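Side-chain contacts in surface protein SPB1 (Streptococcus agalactiae, PDB 4UZG), which forms the backbone of the group B streptococcal pilus 2b, probably as sortase-linked subunits joined end to end: residues G55-T60 with G80-L85; T172-D177 with K181-G186; F189-A194 with I226-L231. All blocks are in the same frame, centred on the assembly; numbering follows the deposited sequence. Where two conformers were deposited one is given.

In the fold
The three contacts illustrate how an all-beta pilus subunit builds its contacts within separate sheets. Contact 1 belongs to the ten-strand mixed sheet nearer the N-terminus and stands apart: its centre is about 53 Å from that of contact 2 and about 38 Å from that of contact 3, on the other side of the chain's centre. Contacts 2 and 3 share the prealbumin-like domain, with centres about 16 Å apart, and they touch: K175 CD packs 3.8 Å from F189 CZ, so the lysine cross-linked to N279 borders the hydrophobic core of contact 3. The side chains of V59 and L231 lie about 14 Å and about 10 Å from a bound calcium ion, so neither contact 1 nor contact 3 forms a metal site.

Contact 1: residues G55-T60 with G80-L85; sequences GSYEVT and GKYNLL
With CG of Y82 held between its backbone N and carbonyl carbon (chi1 71°), the ring is carried to V59, whose CG2 stands anti to the carbonyl carbon and meets it. This methyl sits over the centre of one ring face, 3.7 Å from the centroid of the Y82 ring and only 12° off the ring normal, a CH-pi contact over the face. A second pair follows further along: L84 meets Y57 at about a right angle, its CD1 3.6 Å and its CD2 3.7 Å from CE2 of Y57, so both methyls of the leucine fork bear on one ring carbon. The phenol of Y82 extends past this packing to a water at the ring's edge, in plane, with OH to water O 2.7 Å; the same water donates a bond to the carbonyl O of Y57 and thus ties the two segments at a polar point. The hydroxyl of Y57 turns instead to the carboxylate of E86. V59 and Y82 come from next-but-one strands of the mixed sheet, reaching across strand 68-73 on one face, where both pack on its L71. I93 of strand 90-96 touches Y57, Y82 and L84, while I95 meets V59.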
loop_
_atom_site.group_PDB
_atom_site.type_symbol
_atom_site.label_atom_id
_atom_site.label_comp_id
_atom_site.label_asym_id
_atom_site.label_seq_id
_atom_site.Cartn_x
_atom_site.Cartn_y
_atom_site.Cartn_z
ATOM N N GLY A 55 17.515 -3.995 -1.024
ATOM C CA GLY A 55 18.549 -3.068 -0.628
ATOM C C GLY A 55 18.069 -1.788 0.036
ATOM O O GLY A 55 18.867 -0.873 0.240
ATOM N N SER A 56 16.792 -1.699 0.416
ATOM C CA SER A 56 16.240 -0.446 0.946
ATOM C C SER A 56 16.289 -0.358 2.478
ATOM O O SER A 56 15.748 0.579 3.046
ATOM C CB SER A 56 14.813 -0.256 0.452
ATOM O OG SER A 56 13.949 -1.262 0.960
ATOM N N TYR A 57 16.930 -1.315 3.133
ATOM C CA TYR A 57 16.844 -1.423 4.601
ATOM C C TYR A 57 17.632 -0.365 5.338
ATOM O O TYR A 57 18.731 0.029 4.931
ATOM C CB TYR A 57 17.376 -2.799 5.099
ATOM C CG TYR A 57 16.892 -3.904 4.229
ATOM C CD1 TYR A 57 15.605 -4.395 4.357
ATOM C CD2 TYR A 57 17.679 -4.369 3.198
ATOM C CE1 TYR A 57 15.091 -5.325 3.474
ATOM C CE2 TYR A 57 17.182 -5.323 2.307
ATOM C CZ TYR A 57 15.878 -5.769 2.434
ATOM O OH TYR A 57 15.350 -6.678 1.565
ATOM N N GLU A 58 17.069 0.046 6.464
ATOM C CA GLU A 58 17.820 0.722 7.511
ATOM C C GLU A 58 17.582 -0.115 8.767
ATOM O O GLU A 58 16.431 -0.319 9.168
ATOM C CB GLU A 58 17.368 2.161 7.701
ATOM C CG GLU A 58 18.169 2.900 8.743
ATOM C CD GLU A 58 19.116 3.915 8.149
ATOM O OE1 GLU A 58 19.561 3.707 6.999
ATOM O OE2 GLU A 58 19.413 4.923 8.820
ATOM N N VAL A 59 18.670 -0.583 9.369
ATOM C CA VAL A 59 18.600 -1.496 10.498
ATOM C C VAL A 59 19.275 -0.813 11.687
ATOM O O VAL A 59 20.447 -0.449 11.599
ATOM C CB VAL A 59 19.293 -2.840 10.195
ATOM C CG1 VAL A 59 19.085 -3.798 11.344
ATOM C CG2 VAL A 59 18.779 -3.428 8.875
ATOM N N THR A 60 18.544 -0.654 12.786
ATOM C CA THR A 60 19.081 0.003 13.960
ATOM C C THR A 60 18.776 -0.777 15.233
ATOM O O THR A 60 17.795 -1.531 15.326
ATOM C CB THR A 60 18.508 1.435 14.129
ATOM O OG1 THR A 60 17.093 1.361 14.289
ATOM C CG2 THR A 60 18.857 2.368 12.986
ATOM N N GLY A 80 27.831 -4.207 15.261
ATOM C CA GLY A 80 27.463 -3.230 14.268
ATOM C C GLY A 80 27.064 -3.789 12.921
ATOM O O GLY A 80 26.893 -2.996 11.996
ATOM N N LYS A 81 26.922 -5.103 12.803
ATOM C CA LYS A 81 26.676 -5.773 11.515
ATOM C C LYS A 81 25.310 -6.438 11.422
ATOM O O LYS A 81 24.728 -6.839 12.440
ATOM C CB LYS A 81 27.770 -6.833 11.255
ATOM C CG LYS A 81 29.198 -6.329 11.277
ATOM C CD LYS A 81 29.429 -5.185 10.311
ATOM C CE LYS A 81 29.244 -5.592 8.862
ATOM N NZ LYS A 81 29.580 -4.464 7.935
ATOM N N TYR A 82 24.851 -6.629 10.190
ATOM C CA TYR A 82 23.747 -7.543 9.929
ATOM C C TYR A 82 24.002 -8.248 8.618
ATOM O O TYR A 82 24.541 -7.657 7.692
ATOM C CB TYR A 82 22.382 -6.852 9.889
ATOM C CG TYR A 82 22.118 -5.958 8.690
ATOM C CD1 TYR A 82 22.505 -4.624 8.692
ATOM C CD2 TYR A 82 21.461 -6.441 7.574
ATOM C CE1 TYR A 82 22.255 -3.804 7.603
ATOM C CE2 TYR A 82 21.194 -5.626 6.488
ATOM C CZ TYR A 82 21.587 -4.311 6.501
ATOM O OH TYR A 82 21.297 -3.518 5.404
ATOM N N ASN A 83 23.583 -9.508 8.547
ATOM C CA ASN A 83 23.635 -10.276 7.318
ATOM C C ASN A 83 22.279 -10.239 6.640
ATOM O O ASN A 83 21.249 -10.181 7.305
ATOM C CB ASN A 83 24.040 -11.712 7.661
ATOM C CG ASN A 83 24.185 -12.550 6.457
ATOM O OD1 ASN A 83 25.170 -12.446 5.759
ATOM N ND2 ASN A 83 23.150 -13.344 6.147
ATOM N N LEU A 84 22.266 -10.249 5.315
ATOM C CA LEU A 84 21.052 -10.135 4.517
ATOM C C LEU A 84 20.977 -11.266 3.500
ATOM O O LEU A 84 21.951 -11.539 2.794
ATOM C CB LEU A 84 21.070 -8.801 3.766
ATOM C CG LEU A 84 19.939 -8.544 2.766
ATOM C CD1 LEU A 84 18.590 -8.440 3.470
ATOM C CD2 LEU A 84 20.249 -7.297 1.967
ATOM N N LEU A 85 19.791 -11.852 3.377
ATOM C CA LEU A 85 19.471 -12.761 2.286
ATOM C C LEU A 85 18.148 -12.318 1.690
ATOM O O LEU A 85 17.157 -12.184 2.390
ATOM C CB LEU A 85 19.327 -14.194 2.798
ATOM C CG LEU A 85 18.965 -15.240 1.756
ATOM C CD1 LEU A 85 20.006 -15.295 0.656
ATOM C CD2 LEU A 85 18.796 -16.599 2.405
HETATM O O HOH W 1 21.732 -0.906 5.703
#

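Contact 2: residues T172-D177 with K181-G186; sequences TIKKID and KASLQG
I176 and S183 form a single beta bridge, CA to CA 4.4 Å, where strand 169-177 of the prealbumin-like domain meets the returning loop with end-to-end directions 110° apart. Two hydrogen bonds flank the bridge: L184 N to K175 O and D177 N to A182 O, both 2.9 Å. Placed on either side of I176 and S183, they make these two residues a non-hydrogen-bonded pair of antiparallel type. K181 N closes the turn on D177 O with a more bent N-H...O angle of 135°. Among the side chains, L184 covers the strand backbone, its CD1 3.5 Å from both I176 C and D177 N. I176 puts CG1 between its backbone N and carbonyl carbon (chi1 69°), which brings CD1 obliquely against K181, 4.0 Å from its CD. The carboxylate of D177 is held outside this pair of segments, OD2 by Y247 OH and a salt bridge to K281, OD1 by the amides of S179 and T180. K175 carries the isopeptide bond: its chain bends at chi2 and chi4, CG passes 4.2 Å from L184 CB, and NZ is covalently joined to CG of N279 on strand 273-279.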
loop_
_atom_site.group_PDB
_atom_site.type_symbol
_atom_site.label_atom_id
_atom_site.label_comp_id
_atom_site.label_asym_id
_atom_site.label_seq_id
_atom_site.Cartn_x
_atom_site.Cartn_y
_atom_site.Cartn_z
ATOM N N THR A 172 -16.233 3.068 -8.700
ATOM C CA THR A 172 -17.069 2.486 -9.742
ATOM C C THR A 172 -18.095 3.545 -10.144
ATOM O O THR A 172 -18.966 3.908 -9.348
ATOM C CB THR A 172 -17.763 1.218 -9.255
ATOM O OG1 THR A 172 -16.767 0.269 -8.850
ATOM C CG2 THR A 172 -18.632 0.598 -10.346
ATOM N N ILE A 173 -17.949 4.080 -11.354
ATOM C CA ILE A 173 -18.811 5.130 -11.872
ATOM C C ILE A 173 -19.949 4.505 -12.650
ATOM O O ILE A 173 -19.706 3.687 -13.529
ATOM C CB ILE A 173 -18.024 6.058 -12.820
ATOM C CG1 ILE A 173 -16.777 6.644 -12.163
ATOM C CG2 ILE A 173 -18.926 7.179 -13.338
ATOM C CD1 ILE A 173 -15.749 7.211 -13.178
ATOM N N LYS A 174 -21.181 4.896 -12.341
ATOM C CA LYS A 174 -22.336 4.497 -13.133
ATOM C C LYS A 174 -22.933 5.718 -13.785
ATOM O O LYS A 174 -23.299 6.676 -13.126
ATOM C CB LYS A 174 -23.415 3.808 -12.314
ATOM C CG LYS A 174 -24.588 3.336 -13.209
ATOM C CD LYS A 174 -25.593 2.440 -12.493
ATOM C CE LYS A 174 -26.330 3.182 -11.393
ATOM N NZ LYS A 174 -27.181 2.283 -10.548
ATOM N N LYS A 175 -23.049 5.661 -15.096
ATOM C CA LYS A 175 -23.588 6.757 -15.882
ATOM C C LYS A 175 -25.030 6.442 -16.255
ATOM O O LYS A 175 -25.290 5.367 -16.814
ATOM C CB LYS A 175 -22.761 6.891 -17.157
ATOM C CG LYS A 175 -23.105 8.062 -17.997
ATOM C CD LYS A 175 -22.792 9.277 -17.141
ATOM C CE LYS A 175 -23.060 10.559 -17.796
ATOM N NZ LYS A 175 -24.493 10.755 -18.109
ATOM N N ILE A 176 -25.939 7.360 -15.953
ATOM C CA ILE A 176 -27.345 7.172 -16.251
ATOM C C ILE A 176 -27.959 8.404 -16.907
ATOM O O ILE A 176 -27.412 9.498 -16.879
ATOM C CB ILE A 176 -28.161 6.807 -14.982
ATOM C CG1 ILE A 176 -28.268 7.997 -14.006
ATOM C CG2 ILE A 176 -27.622 5.541 -14.323
ATOM C CD1 ILE A 176 -29.242 7.765 -12.884
ATOM N N ASP A 177 -29.124 8.183 -17.499
ATOM C CA ASP A 177 -30.030 9.262 -17.901
ATOM C C ASP A 177 -30.753 9.757 -16.636
ATOM O O ASP A 177 -31.361 8.965 -15.922
ATOM C CB ASP A 177 -31.021 8.671 -18.920
ATOM C CG ASP A 177 -32.031 9.658 -19.441
ATOM O OD1 ASP A 177 -32.712 10.338 -18.650
ATOM O OD2 ASP A 177 -32.195 9.661 -20.673
ATOM N N LYS A 181 -33.364 6.985 -15.774
ATOM C CA LYS A 181 -32.460 6.187 -14.935
ATOM C C LYS A 181 -31.777 5.050 -15.693
ATOM O O LYS A 181 -31.081 4.241 -15.085
ATOM C CB LYS A 181 -33.148 5.642 -13.679
ATOM C CG LYS A 181 -33.968 6.670 -12.924
ATOM C CD LYS A 181 -33.176 7.906 -12.515
ATOM C CE LYS A 181 -34.059 8.905 -11.784
ATOM N NZ LYS A 181 -33.333 10.161 -11.460
ATOM N N ALA A 182 -31.906 5.022 -17.009
ATOM C CA ALA A 182 -31.231 4.020 -17.828
ATOM C C ALA A 182 -29.731 4.207 -17.782
ATOM O O ALA A 182 -29.240 5.323 -17.801
ATOM C CB ALA A 182 -31.695 4.120 -19.255
ATOM N N SER A 183 -29.006 3.091 -17.759
ATOM C CA SER A 183 -27.566 3.110 -17.839
ATOM C C SER A 183 -27.129 3.468 -19.251
ATOM O O SER A 183 -27.743 3.018 -20.218
ATOM C CB SER A 183 -27.034 1.740 -17.440
ATOM O OG SER A 183 -27.307 1.483 -16.075
ATOM N N LEU A 184 -26.080 4.284 -19.362
ATOM C CA LEU A 184 -25.642 4.815 -20.634
ATOM C C LEU A 184 -24.212 4.462 -20.954
ATOM O O LEU A 184 -23.287 4.829 -20.221
ATOM C CB LEU A 184 -25.788 6.331 -20.651
ATOM C CG LEU A 184 -27.189 6.879 -20.414
ATOM C CD1 LEU A 184 -27.168 8.409 -20.359
ATOM C CD2 LEU A 184 -28.159 6.409 -21.493
ATOM N N GLN A 185 -24.033 3.771 -22.071
ATOM C CA GLN A 185 -22.718 3.459 -22.582
ATOM C C GLN A 185 -22.138 4.633 -23.358
ATOM O O GLN A 185 -22.873 5.512 -23.851
ATOM C CB GLN A 185 -22.801 2.232 -23.489
ATOM C CG GLN A 185 -23.462 2.528 -24.829
ATOM C CD GLN A 185 -23.501 1.365 -25.714
ATOM O OE1 GLN A 185 -23.866 0.265 -25.302
ATOM N NE2 GLN A 185 -23.132 1.582 -26.969
ATOM N N GLY A 186 -20.822 4.617 -23.521
ATOM C CA GLY A 186 -20.173 5.501 -24.463
ATOM C C GLY A 186 -19.797 6.871 -23.952
ATOM O O GLY A 186 -19.216 7.641 -24.712
#

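Contact 3: residues F189-A194 with I226-L231; sequences FVLKNA and ITITGL. With EDO (1,2-ethanediol), chain C; EDO (1,2-ethanediol), chain B.
L191 and L231 meet tip to tip, CD2 to CD1 at 3.7 Å, and this junction is one of the two close points between strands 189-192 and 226-231. The other is F189 with I226, where CD1 of I226 comes 3.8 Å from F189 CD1, the two side chains set slantwise to each other. I226 sends CG1 anti to its carbonyl carbon (chi1 -69°), and the extended chain beyond it carries CD1 to the phenylalanine. Between these points the packing is looser, I228 CD1 approaching L191 CD2 only to 4.2 Å. The strand axes pass 10.3 Å apart at 31°, as in two sheets packed face to face, with L238 of strand 234-240 and L199 also against L191. G230 and L231 form a G1 bulge opposite G169. Away from these carbons the segments meet small polar molecules at two separate places: T229 N donates a nearly straight bond of 2.9 Å to O1 of one ethanediol, and, in the loop beyond the other strand, A194 N reaches O2 of another at 2.8 Å; both diols probably come from the crystallisation liquor. Everything that crosses between the segments is carbon against carbon, which implies that the sheets are held here by shape and burial of apolar surface, while hydrogen bonding is left to strand neighbours such as I173.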
loop_
_atom_site.group_PDB
_atom_site.type_symbol
_atom_site.label_atom_id
_atom_site.label_comp_id
_atom_site.label_asym_id
_atom_site.label_seq_id
_atom_site.Cartn_x
_atom_site.Cartn_y
_atom_site.Cartn_z
ATOM N N PHE A 189 -14.980 9.856 -19.595
ATOM C CA PHE A 189 -14.560 10.622 -18.423
ATOM C C PHE A 189 -13.060 10.590 -18.268
ATOM O O PHE A 189 -12.385 9.620 -18.647
ATOM C CB PHE A 189 -15.166 10.021 -17.150
ATOM C CG PHE A 189 -16.633 10.304 -16.966
ATOM C CD1 PHE A 189 -17.594 9.522 -17.599
ATOM C CD2 PHE A 189 -17.067 11.373 -16.207
ATOM C CE1 PHE A 189 -18.926 9.782 -17.437
ATOM C CE2 PHE A 189 -18.408 11.637 -16.061
ATOM C CZ PHE A 189 -19.343 10.857 -16.688
ATOM N N VAL A 190 -12.552 11.641 -17.637
ATOM C CA VAL A 190 -11.244 11.643 -17.014
ATOM C C VAL A 190 -11.435 11.918 -15.521
ATOM O O VAL A 190 -12.471 12.446 -15.104
ATOM C CB VAL A 190 -10.279 12.658 -17.675
ATOM C CG1 VAL A 190 -10.029 12.276 -19.121
ATOM C CG2 VAL A 190 -10.770 14.094 -17.565
ATOM N N LEU A 191 -10.438 11.538 -14.733
ATOM C CA LEU A 191 -10.476 11.719 -13.281
ATOM C C LEU A 191 -9.487 12.802 -12.879
ATOM O O LEU A 191 -8.309 12.736 -13.224
ATOM C CB LEU A 191 -10.140 10.420 -12.557
ATOM C CG LEU A 191 -10.396 10.447 -11.041
ATOM C CD1 LEU A 191 -11.869 10.500 -10.747
ATOM C CD2 LEU A 191 -9.758 9.231 -10.366
ATOM N N LYS A 192 -9.975 13.789 -12.147
ATOM C CA LYS A 192 -9.150 14.843 -11.579
ATOM C C LYS A 192 -8.978 14.621 -10.078
ATOM O O LYS A 192 -9.897 14.120 -9.402
ATOM C CB LYS A 192 -9.847 16.182 -11.854
ATOM C CG LYS A 192 -9.029 17.439 -11.739
ATOM C CD LYS A 192 -9.839 18.674 -12.056
ATOM C CE LYS A 192 -8.988 19.910 -12.001
ATOM N NZ LYS A 192 -9.784 21.082 -12.374
ATOM N N ASN A 193 -7.796 14.948 -9.573
ATOM C CA ASN A 193 -7.556 14.928 -8.141
ATOM C C ASN A 193 -7.892 16.295 -7.540
ATOM O O ASN A 193 -8.544 17.123 -8.187
ATOM C CB ASN A 193 -6.131 14.435 -7.831
ATOM C CG ASN A 193 -5.063 15.386 -8.300
ATOM O OD1 ASN A 193 -5.329 16.540 -8.648
ATOM N ND2 ASN A 193 -3.816 14.926 -8.246
ATOM N N ALA A 194 -7.513 16.505 -6.285
ATOM C CA ALA A 194 -7.841 17.732 -5.561
ATOM C C ALA A 194 -6.818 18.826 -5.748
ATOM O O ALA A 194 -7.004 19.925 -5.226
ATOM C CB ALA A 194 -8.013 17.415 -4.078
ATOM N N ILE A 226 -17.770 2.530 -15.430
ATOM C CA ILE A 226 -16.310 2.618 -15.449
ATOM C C ILE A 226 -15.825 2.187 -14.072
ATOM O O ILE A 226 -16.343 2.675 -13.061
ATOM C CB ILE A 226 -15.840 4.072 -15.674
ATOM C CG1 ILE A 226 -16.166 4.542 -17.093
ATOM C CG2 ILE A 226 -14.326 4.224 -15.410
ATOM C CD1 ILE A 226 -16.175 6.047 -17.240
ATOM N N THR A 227 -14.793 1.339 -14.026
ATOM C CA THR A 227 -14.146 1.002 -12.760
ATOM C C THR A 227 -12.717 1.500 -12.776
ATOM O O THR A 227 -11.946 1.167 -13.679
ATOM C CB THR A 227 -14.192 -0.518 -12.502
ATOM O OG1 THR A 227 -15.543 -0.971 -12.572
ATOM C CG2 THR A 227 -13.642 -0.851 -11.138
ATOM N N ILE A 228 -12.343 2.272 -11.757
ATOM C CA ILE A 228 -10.966 2.729 -11.564
ATOM C C ILE A 228 -10.498 2.159 -10.241
ATOM O O ILE A 228 -11.030 2.503 -9.187
ATOM C CB ILE A 228 -10.838 4.271 -11.590
ATOM C CG1 ILE A 228 -11.464 4.856 -12.870
ATOM C CG2 ILE A 228 -9.374 4.643 -11.452
ATOM C CD1 ILE A 228 -11.485 6.372 -12.917
ATOM N N THR A 229 -9.521 1.255 -10.296
ATOM C CA THR A 229 -9.067 0.521 -9.116
ATOM C C THR A 229 -7.640 0.891 -8.796
ATOM O O THR A 229 -6.769 0.814 -9.657
ATOM C CB THR A 229 -9.152 -0.991 -9.381
ATOM O OG1 THR A 229 -10.474 -1.313 -9.810
ATOM C CG2 THR A 229 -8.770 -1.795 -8.144
ATOM N N GLY A 230 -7.389 1.247 -7.541
ATOM C CA GLY A 230 -6.029 1.461 -7.086
ATOM C C GLY A 230 -5.669 2.882 -6.684
ATOM O O GLY A 230 -4.551 3.324 -6.955
ATOM N N LEU A 231 -6.583 3.578 -6.019
ATOM C CA LEU A 231 -6.415 4.984 -5.671
ATOM C C LEU A 231 -6.336 5.167 -4.148
ATOM O O LEU A 231 -7.070 4.568 -3.372
ATOM C CB LEU A 231 -7.617 5.799 -6.162
ATOM C CG LEU A 231 -7.773 5.876 -7.676
ATOM C CD1 LEU A 231 -9.137 6.420 -8.022
ATOM C CD2 LEU A 231 -6.685 6.727 -8.275
HETATM C C1 EDO C . -9.158 -0.357 -13.609
HETATM O O1 EDO C . -8.385 0.561 -12.846
HETATM C C2 EDO C . -8.286 -1.499 -14.103
HETATM O O2 EDO C . -7.849 -2.265 -12.976
HETATM C C1 EDO B . -6.497 14.267 -2.578
HETATM O O1 EDO B . -7.757 14.554 -2.014
HETATM C C2 EDO B . -6.684 13.389 -3.802
HETATM O O2 EDO B . -7.340 14.088 -4.838
#